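Aldo-keto reductase family 1, member B4 (Aldose reductase) (Schistosoma japonicum, PDB 4HBK) probably reduces aldoses and other aldehydes to alcohols with NADPH, as an aldose reductase of the aldo/keto reductase family. Local coordinates at residues Gln215-Leu227 / Glu316-Thr328. Residues are numbered along the deposited sequence; the frame is centred on the assembly and turned at random.
Sequences QIEIHANFPNIKL and ELNTESLNERQFT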
ATOM      1  N   GLN A 215       0.767  -5.268  -1.824  1.00  6.08           N
ATOM      2  CA  GLN A 215       1.490  -4.037  -1.523  1.00  7.66           C
ATOM      3  C   GLN A 215       2.739  -4.411  -0.744  1.00  7.80           C
ATOM      4  O   GLN A 215       2.655  -5.092   0.270  1.00  9.35           O
ATOM      5  CB  GLN A 215       0.624  -3.038  -0.723  1.00  6.21           C
ATOM      6  CG  GLN A 215       1.353  -1.716  -0.402  1.00  8.61           C
ATOM      7  CD  GLN A 215       0.477  -0.658   0.296  1.00  9.83           C
ATOM      8  OE1 GLN A 215       0.863  -0.119   1.331  1.00  9.54           O
ATOM      9  NE2 GLN A 215      -0.686  -0.347  -0.284  1.00  7.36           N
ATOM     10  N   ILE A 216       3.892  -3.974  -1.228  1.00  6.85           N
ATOM     11  CA  ILE A 216       5.175  -4.347  -0.650  1.00  6.31           C
ATOM     12  C   ILE A 216       6.138  -3.193  -0.858  1.00  9.79           C
ATOM     13  O   ILE A 216       5.877  -2.312  -1.682  1.00 10.22           O
ATOM     14  CB  ILE A 216       5.769  -5.582  -1.356  1.00  9.54           C
ATOM     15  CG1 ILE A 216       5.579  -5.465  -2.883  1.00  8.75           C
ATOM     16  CG2 ILE A 216       5.144  -6.862  -0.812  1.00  6.43           C
ATOM     17  CD1 ILE A 216       6.199  -6.615  -3.694  1.00  9.13           C
ATOM     18  N   GLU A 217       7.254  -3.206  -0.131  1.00  8.30           N
ATOM     19  CA  GLU A 217       8.300  -2.206  -0.316  1.00 10.09           C
ATOM     20  C   GLU A 217       8.991  -2.385  -1.657  1.00 12.33           C
ATOM     21  O   GLU A 217       9.546  -3.448  -1.951  1.00 12.78           O
ATOM     22  CB  GLU A 217       9.333  -2.277   0.812  1.00 10.39           C
ATOM     23  CG  GLU A 217      10.610  -1.481   0.547  1.00 10.16           C
ATOM     24  CD  GLU A 217      11.611  -1.605   1.692  1.00 15.17           C
ATOM     25  OE1 GLU A 217      11.288  -2.259   2.712  1.00 12.23           O
ATOM     26  OE2 GLU A 217      12.718  -1.046   1.572  1.00 18.96           O
ATOM     27  N   ILE A 218       8.954  -1.335  -2.470  1.00 11.13           N
ATOM     28  CA  ILE A 218       9.614  -1.348  -3.768  1.00 12.19           C
ATOM     29  C   ILE A 218      10.153   0.051  -4.102  1.00 13.07           C
ATOM     30  O   ILE A 218       9.425   1.059  -4.038  1.00 11.10           O
ATOM     31  CB  ILE A 218       8.662  -1.816  -4.899  1.00 10.83           C
ATOM     32  CG1 ILE A 218       7.850  -3.038  -4.472  1.00  7.69           C
ATOM     33  CG2 ILE A 218       9.443  -2.128  -6.178  1.00 10.93           C
ATOM     34  CD1 ILE A 218       6.831  -3.461  -5.536  1.00  6.82           C
ATOM     35  N   HIS A 219      11.432   0.109  -4.452  1.00 12.37           N
ATOM     36  CA  HIS A 219      12.049   1.351  -4.891  1.00 12.29           C
ATOM     37  C   HIS A 219      13.414   1.036  -5.489  1.00 15.11           C
ATOM     38  O   HIS A 219      13.874  -0.113  -5.455  1.00 14.02           O
ATOM     39  CB  HIS A 219      12.170   2.341  -3.730  1.00 10.79           C
ATOM     40  CG  HIS A 219      12.797   1.748  -2.512  1.00 13.47           C
ATOM     41  ND1 HIS A 219      14.161   1.648  -2.360  1.00 13.35           N
ATOM     42  CD2 HIS A 219      12.249   1.181  -1.413  1.00 12.33           C
ATOM     43  CE1 HIS A 219      14.431   1.069  -1.202  1.00 16.23           C
ATOM     44  NE2 HIS A 219      13.287   0.768  -0.609  1.00 14.32           N
ATOM     45  N   ALA A 220      14.059   2.050  -6.052  1.00 11.00           N
ATOM     46  CA  ALA A 220      15.285   1.824  -6.797  1.00 12.76           C
ATOM     47  C   ALA A 220      16.377   1.180  -5.951  1.00 14.84           C
ATOM     48  O   ALA A 220      17.258   0.532  -6.492  1.00 18.34           O
ATOM     49  CB  ALA A 220      15.776   3.127  -7.422  1.00 15.11           C
ATOM     50  N   ASN A 221      16.317   1.348  -4.631  1.00 13.66           N
ATOM     51  CA  ASN A 221      17.318   0.751  -3.743  1.00 16.69           C
ATOM     52  C   ASN A 221      16.863  -0.586  -3.184  1.00 18.14           C
ATOM     53  O   ASN A 221      17.583  -1.219  -2.411  1.00 19.80           O
ATOM     54  CB  ASN A 221      17.699   1.698  -2.593  1.00 15.92           C
ATOM     55  CG  ASN A 221      18.975   2.476  -2.874  1.00 20.38           C
ATOM     56  OD1 ASN A 221      19.693   2.200  -3.843  1.00 20.29           O
ATOM     57  ND2 ASN A 221      19.272   3.442  -2.015  1.00 20.95           N
ATOM     58  N   PHE A 222      15.658  -0.999  -3.567  1.00 16.86           N
ATOM     59  CA  PHE A 222      15.166  -2.341  -3.262  1.00 17.39           C
ATOM     60  C   PHE A 222      14.112  -2.770  -4.277  1.00 15.35           C
ATOM     61  O   PHE A 222      12.910  -2.643  -4.034  1.00 13.09           O
ATOM     62  CB  PHE A 222      14.610  -2.422  -1.845  1.00 15.81           C
ATOM     63  CG  PHE A 222      14.386  -3.821  -1.380  1.00 16.82           C
ATOM     64  CD1 PHE A 222      15.458  -4.665  -1.156  1.00 20.70           C
ATOM     65  CD2 PHE A 222      13.107  -4.307  -1.190  1.00 15.60           C
ATOM     66  CE1 PHE A 222      15.255  -5.978  -0.739  1.00 23.79           C
ATOM     67  CE2 PHE A 222      12.901  -5.607  -0.776  1.00 15.68           C
ATOM     68  CZ  PHE A 222      13.978  -6.445  -0.547  1.00 18.04           C
ATOM     69  N   PRO A 223      14.563  -3.275  -5.433  1.00 17.80           N
ATOM     70  CA  PRO A 223      13.649  -3.459  -6.564  1.00 17.15           C
ATOM     71  C   PRO A 223      12.650  -4.593  -6.358  1.00 11.63           C
ATOM     72  O   PRO A 223      11.615  -4.594  -7.020  1.00 11.68           O
ATOM     73  CB  PRO A 223      14.595  -3.755  -7.744  1.00 17.43           C
ATOM     74  CG  PRO A 223      15.969  -3.310  -7.278  1.00 15.67           C
ATOM     75  CD  PRO A 223      15.959  -3.572  -5.797  1.00 20.56           C
ATOM     76  N   ASN A 224      12.937  -5.521  -5.454  1.00 12.87           N
ATOM     77  CA  ASN A 224      12.019  -6.627  -5.166  1.00 14.22           C
ATOM     78  C   ASN A 224      11.561  -7.329  -6.441  1.00 15.20           C
ATOM     79  O   ASN A 224      10.385  -7.668  -6.571  1.00 18.57           O
ATOM     80  CB  ASN A 224      10.794  -6.099  -4.415  1.00 11.16           C
ATOM     81  CG  ASN A 224      10.376  -6.991  -3.265  1.00 11.85           C
ATOM     82  OD1 ASN A 224      10.701  -8.175  -3.237  1.00 10.80           O
ATOM     83  ND2 ASN A 224       9.646  -6.422  -2.301  1.00 10.04           N
ATOM     84  N   ILE A 225      12.492  -7.559  -7.368  1.00 14.87           N
ATOM     85  CA  ILE A 225      12.173  -8.082  -8.704  1.00 16.23           C
ATOM     86  C   ILE A 225      11.491  -9.458  -8.718  1.00 17.35           C
ATOM     87  O   ILE A 225      10.459  -9.641  -9.362  1.00 15.82           O
ATOM     88  CB  ILE A 225      13.427  -8.166  -9.622  1.00 17.12           C
ATOM     89  CG1 ILE A 225      14.157  -6.823  -9.702  1.00 20.44           C
ATOM     90  CG2 ILE A 225      13.034  -8.583 -11.025  1.00 19.75           C
ATOM     91  CD1 ILE A 225      13.629  -5.912 -10.764  1.00 22.15           C
ATOM     92  N   LYS A 226      12.077 -10.428  -8.029  1.00 17.01           N
ATOM     93  CA  LYS A 226      11.551 -11.790  -8.062  1.00 18.79           C
ATOM     94  C   LYS A 226      10.113 -11.897  -7.562  1.00 15.20           C
ATOM     95  O   LYS A 226       9.283 -12.570  -8.173  1.00 13.52           O
ATOM     96  CB  LYS A 226      12.465 -12.751  -7.299  1.00 23.10           C
ATOM     97  CG  LYS A 226      13.776 -13.018  -8.015  1.00 28.19           C
ATOM     98  CD  LYS A 226      14.623 -14.039  -7.276  1.00 34.92           C
ATOM     99  CE  LYS A 226      15.821 -14.451  -8.115  1.00 43.15           C
ATOM    100  NZ  LYS A 226      16.540 -15.630  -7.554  1.00 41.76           N
ATOM    101  N   LEU A 227       9.827 -11.234  -6.451  1.00 13.58           N
ATOM    102  CA  LEU A 227       8.490 -11.234  -5.891  1.00 11.87           C
ATOM    103  C   LEU A 227       7.521 -10.514  -6.819  1.00 11.31           C
ATOM    104  O   LEU A 227       6.407 -10.979  -7.043  1.00 11.18           O
ATOM    105  CB  LEU A 227       8.494 -10.565  -4.518  1.00 12.42           C
ATOM    106  CG  LEU A 227       7.130 -10.554  -3.830  1.00 11.67           C
ATOM    107  CD1 LEU A 227       6.555 -11.974  -3.815  1.00  9.39           C
ATOM    108  CD2 LEU A 227       7.232  -9.963  -2.414  1.00  7.64           C
ATOM    109  N   GLU A 316      20.073   1.060 -15.811  1.00 17.45           N
ATOM    110  CA  GLU A 316      21.054   1.714 -14.959  1.00 18.67           C
ATOM    111  C   GLU A 316      20.571   1.784 -13.519  1.00 24.15           C
ATOM    112  O   GLU A 316      21.304   1.433 -12.597  1.00 23.27           O
ATOM    113  CB  GLU A 316      21.398   3.118 -15.461  1.00 18.49           C
ATOM    114  CG  GLU A 316      22.493   3.771 -14.635  1.00 25.92           C
ATOM    115  CD  GLU A 316      22.974   5.108 -15.190  1.00 30.98           C
ATOM    116  OE1 GLU A 316      22.178   5.831 -15.830  1.00 32.78           O
ATOM    117  OE2 GLU A 316      24.160   5.435 -14.980  1.00 29.19           O
ATOM    118  N   LEU A 317      19.334   2.232 -13.325  1.00 24.77           N
ATOM    119  CA  LEU A 317      18.768   2.301 -11.981  1.00 23.82           C
ATOM    120  C   LEU A 317      18.796   0.932 -11.307  1.00 24.62           C
ATOM    121  O   LEU A 317      19.162   0.819 -10.141  1.00 23.93           O
ATOM    122  CB  LEU A 317      17.347   2.879 -12.013  1.00 23.71           C
ATOM    123  CG  LEU A 317      17.268   4.363 -12.407  1.00 18.25           C
ATOM    124  CD1 LEU A 317      15.849   4.793 -12.742  1.00 14.07           C
ATOM    125  CD2 LEU A 317      17.832   5.227 -11.306  1.00 14.52           C
ATOM    126  N   ASN A 318      18.435  -0.113 -12.048  1.00 27.29           N
ATOM    127  CA  ASN A 318      18.492  -1.471 -11.504  1.00 27.71           C
ATOM    128  C   ASN A 318      19.900  -1.910 -11.107  1.00 27.05           C
ATOM    129  O   ASN A 318      20.109  -2.392  -9.999  1.00 28.53           O
ATOM    130  CB  ASN A 318      17.857  -2.481 -12.460  1.00 27.61           C
ATOM    131  CG  ASN A 318      16.333  -2.427 -12.439  1.00 33.39           C
ATOM    132  OD1 ASN A 318      15.712  -2.426 -11.370  1.00 26.94           O
ATOM    133  ND2 ASN A 318      15.722  -2.369 -13.624  1.00 30.24           N
ATOM    134  N   THR A 319      20.873  -1.720 -11.992  1.00 26.91           N
ATOM    135  CA  THR A 319      22.235  -2.161 -11.689  1.00 29.13           C
ATOM    136  C   THR A 319      22.910  -1.363 -10.559  1.00 33.15           C
ATOM    137  O   THR A 319      23.817  -1.872  -9.891  1.00 33.35           O
ATOM    138  CB  THR A 319      23.133  -2.210 -12.950  1.00 30.73           C
ATOM    139  OG1 THR A 319      23.404  -0.883 -13.412  1.00 34.02           O
ATOM    140  CG2 THR A 319      22.453  -2.990 -14.053  1.00 29.24           C
ATOM    141  N   GLU A 320      22.456  -0.129 -10.334  1.00 29.89           N
ATOM    142  CA  GLU A 320      23.013   0.716  -9.274  1.00 28.55           C
ATOM    143  C   GLU A 320      22.339   0.519  -7.906  1.00 29.91           C
ATOM    144  O   GLU A 320      22.757   1.104  -6.903  1.00 27.73           O
ATOM    145  CB  GLU A 320      22.939   2.194  -9.672  1.00 31.15           C
ATOM    146  CG  GLU A 320      23.731   2.540 -10.920  1.00 32.28           C
ATOM    147  CD  GLU A 320      25.227   2.367 -10.732  1.00 41.14           C
ATOM    148  OE1 GLU A 320      25.682   2.355  -9.563  1.00 33.53           O
ATOM    149  OE2 GLU A 320      25.941   2.243 -11.755  1.00 39.11           O
ATOM    150  N   SER A 321      21.298  -0.304  -7.867  1.00 24.71           N
ATOM    151  CA  SER A 321      20.560  -0.536  -6.627  1.00 26.79           C
ATOM    152  C   SER A 321      21.451  -1.083  -5.507  1.00 25.26           C
ATOM    153  O   SER A 321      22.423  -1.788  -5.777  1.00 24.91           O
ATOM    154  CB  SER A 321      19.410  -1.502  -6.884  1.00 22.62           C
ATOM    155  OG  SER A 321      18.693  -1.719  -5.688  1.00 23.23           O
ATOM    156  N   LEU A 322      21.098  -0.789  -4.254  1.00 31.25           N
ATOM    157  CA  LEU A 322      21.918  -1.196  -3.101  1.00 32.44           C
ATOM    158  C   LEU A 322      22.162  -2.703  -2.875  1.00 38.19           C
ATOM    159  O   LEU A 322      23.311  -3.087  -2.652  1.00 52.83           O
ATOM    160  CB  LEU A 322      21.502  -0.485  -1.804  1.00 33.99           C
ATOM    161  CG  LEU A 322      22.369   0.742  -1.492  1.00 41.06           C
ATOM    162  CD1 LEU A 322      22.204   1.180  -0.043  1.00 39.95           C
ATOM    163  CD2 LEU A 322      23.840   0.459  -1.796  1.00 33.82           C
ATOM    164  N   ASN A 323      21.141  -3.560  -2.863  1.00 41.64           N
ATOM    165  CA  ASN A 323      19.748  -3.221  -2.649  1.00 30.09           C
ATOM    166  C   ASN A 323      19.403  -3.782  -1.280  1.00 27.62           C
ATOM    167  O   ASN A 323      19.656  -4.947  -0.996  1.00 29.23           O
ATOM    168  CB  ASN A 323      18.847  -3.831  -3.735  1.00 38.85           C
ATOM    169  CG  ASN A 323      18.959  -5.365  -3.839  1.00 48.30           C
ATOM    170  OD1 ASN A 323      19.322  -6.055  -2.886  1.00 47.79           O
ATOM    171  ND2 ASN A 323      18.627  -5.895  -5.013  1.00 41.48           N
ATOM    172  N   GLU A 324      18.860  -2.953  -0.408  1.00 28.74           N
ATOM    173  CA  GLU A 324      18.685  -3.376   0.970  1.00 24.91           C
ATOM    174  C   GLU A 324      17.292  -3.021   1.448  1.00 24.96           C
ATOM    175  O   GLU A 324      16.813  -1.909   1.215  1.00 23.01           O
ATOM    176  CB  GLU A 324      19.733  -2.702   1.855  1.00 31.73           C
ATOM    177  CG  GLU A 324      19.172  -1.577   2.710  1.00 41.98           C
ATOM    178  CD  GLU A 324      20.235  -0.621   3.227  1.00 51.28           C
ATOM    179  OE1 GLU A 324      19.857   0.488   3.679  1.00 47.99           O
ATOM    180  OE2 GLU A 324      21.437  -0.974   3.179  1.00 42.80           O
ATOM    181  N   ARG A 325      16.645  -3.970   2.117  1.00 24.82           N
ATOM    182  CA  ARG A 325      15.307  -3.758   2.643  1.00 21.43           C
ATOM    183  C   ARG A 325      15.317  -2.699   3.731  1.00 20.67           C
ATOM    184  O   ARG A 325      16.067  -2.816   4.705  1.00 23.39           O
ATOM    185  CB  ARG A 325      14.753  -5.056   3.219  1.00 15.29           C
ATOM    186  CG  ARG A 325      13.252  -5.009   3.436  1.00 16.96           C
ATOM    187  CD  ARG A 325      12.713  -6.305   4.040  1.00 15.03           C
ATOM    188  NE  ARG A 325      12.868  -7.458   3.161  1.00 14.41           N
ATOM    189  CZ  ARG A 325      12.033  -7.762   2.166  1.00 17.15           C
ATOM    190  NH1 ARG A 325      10.989  -6.980   1.900  1.00 10.18           N
ATOM    191  NH2 ARG A 325      12.242  -8.853   1.432  1.00 14.33           N
ATOM    192  N   GLN A 326      14.473  -1.680   3.588  1.00 15.91           N
ATOM    193  CA  GLN A 326      14.385  -0.628   4.605  1.00 21.15           C
ATOM    194  C   GLN A 326      13.388  -0.959   5.720  1.00 20.62           C
ATOM    195  O   GLN A 326      13.589  -0.579   6.877  1.00 21.40           O
ATOM    196  CB  GLN A 326      14.021   0.722   3.976  1.00 20.49           C
ATOM    197  CG  GLN A 326      14.830   1.091   2.747  1.00 20.97           C
ATOM    198  CD  GLN A 326      16.323   1.160   3.016  1.00 39.76           C
ATOM    199  OE1 GLN A 326      17.127   0.574   2.284  1.00 41.26           O
ATOM    200  NE2 GLN A 326      16.704   1.887   4.064  1.00 38.61           N
ATOM    201  N   PHE A 327      12.305  -1.654   5.380  1.00 16.86           N
ATOM    202  CA  PHE A 327      11.265  -1.947   6.363  1.00 16.23           C
ATOM    203  C   PHE A 327      11.234  -3.421   6.718  1.00 16.91           C
ATOM    204  O   PHE A 327      10.668  -4.238   6.001  1.00 16.45           O
ATOM    205  CB  PHE A 327       9.898  -1.444   5.879  1.00 17.37           C
ATOM    206  CG  PHE A 327       9.858   0.041   5.660  1.00 21.23           C
ATOM    207  CD1 PHE A 327       9.515   0.901   6.690  1.00 26.35           C
ATOM    208  CD2 PHE A 327      10.216   0.579   4.436  1.00 22.80           C
ATOM    209  CE1 PHE A 327       9.511   2.280   6.488  1.00 33.73           C
ATOM    210  CE2 PHE A 327      10.216   1.952   4.233  1.00 25.47           C
ATOM    211  CZ  PHE A 327       9.862   2.799   5.260  1.00 24.46           C
ATOM    212  N   THR A 328      11.851  -3.737   7.853  1.00 17.52           N
ATOM    213  CA  THR A 328      12.135  -5.110   8.249  1.00 16.41           C
ATOM    214  C   THR A 328      11.305  -5.602   9.428  1.00 20.19           C
ATOM    215  O   THR A 328      11.272  -6.802   9.694  1.00 21.74           O
ATOM    216  CB  THR A 328      13.626  -5.270   8.590  1.00 21.09           C
ATOM    217  OG1 THR A 328      13.965  -4.355   9.642  1.00 16.56           O
ATOM    218  CG2 THR A 328      14.497  -5.006   7.375  1.00 18.47           C
TER
HETATM  219  O   HOH W   1       9.977  -4.657   3.370  1.00 16.21           O
HETATM  220  O   HOH W   2      19.065   2.310  -7.793  1.00 31.41           O
HETATM  221  O   HOH W   3       8.565  -7.439   0.288  1.00  9.25           O
HETATM  222  O   HOH W   4      10.965  -9.404  -0.975  1.00 13.44           O
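Glu217 meets the backbone at Gln326 and Phe327 at the rim of the (beta/alpha)8 barrel of the aldo/keto reductases, and illustrates how one buried carboxylate can hold a C-terminal segment in place. The acid closes the parallel strand 213-217, while residues 321-328 form an irregular, non-helical segment after helix 311-319. With CG anti to the backbone N (chi1 168°) and the chain extended, the carboxylate spans the gap and takes two successive amides. Gln326 N reaches the syn lone pair of OE2 at 2.7 Å. Phe327 N bonds to OE1 at 2.9 Å, from the syn side but 25° out of plane. His219 NE2 donates to the anti lone pair of OE2 at 2.9 Å, with OE2 in the plane of the imidazole, which should fix the rotation of both groups and favour an ionised acid.

Beside this grip, Phe222 packs a ring face against Arg325, whose CB makes a CH-pi contact. A bend at chi3 brings the guanidinium back to the same ring: Phe222 CZ stands above the centre of its plane, although the two planes are 65° apart. Phe340 adds a cation-pi contact to this arginine. Just before Arg325 in the chain, Glu324 N bonds to Asn221 O of the type I turn 219-222 at 2.9 Å, just past the cis peptide preceding Asn323, and Asn221 OD1 weakly accepts Leu322 N. The side chain of Phe327 lies about 8 Å from that of Tyr82, the predicted proton donor. Water 1 joins the parts, donating to Glu217 OE1 and Phe327 O and accepting from Arg325 NH1 at 2.9 Å.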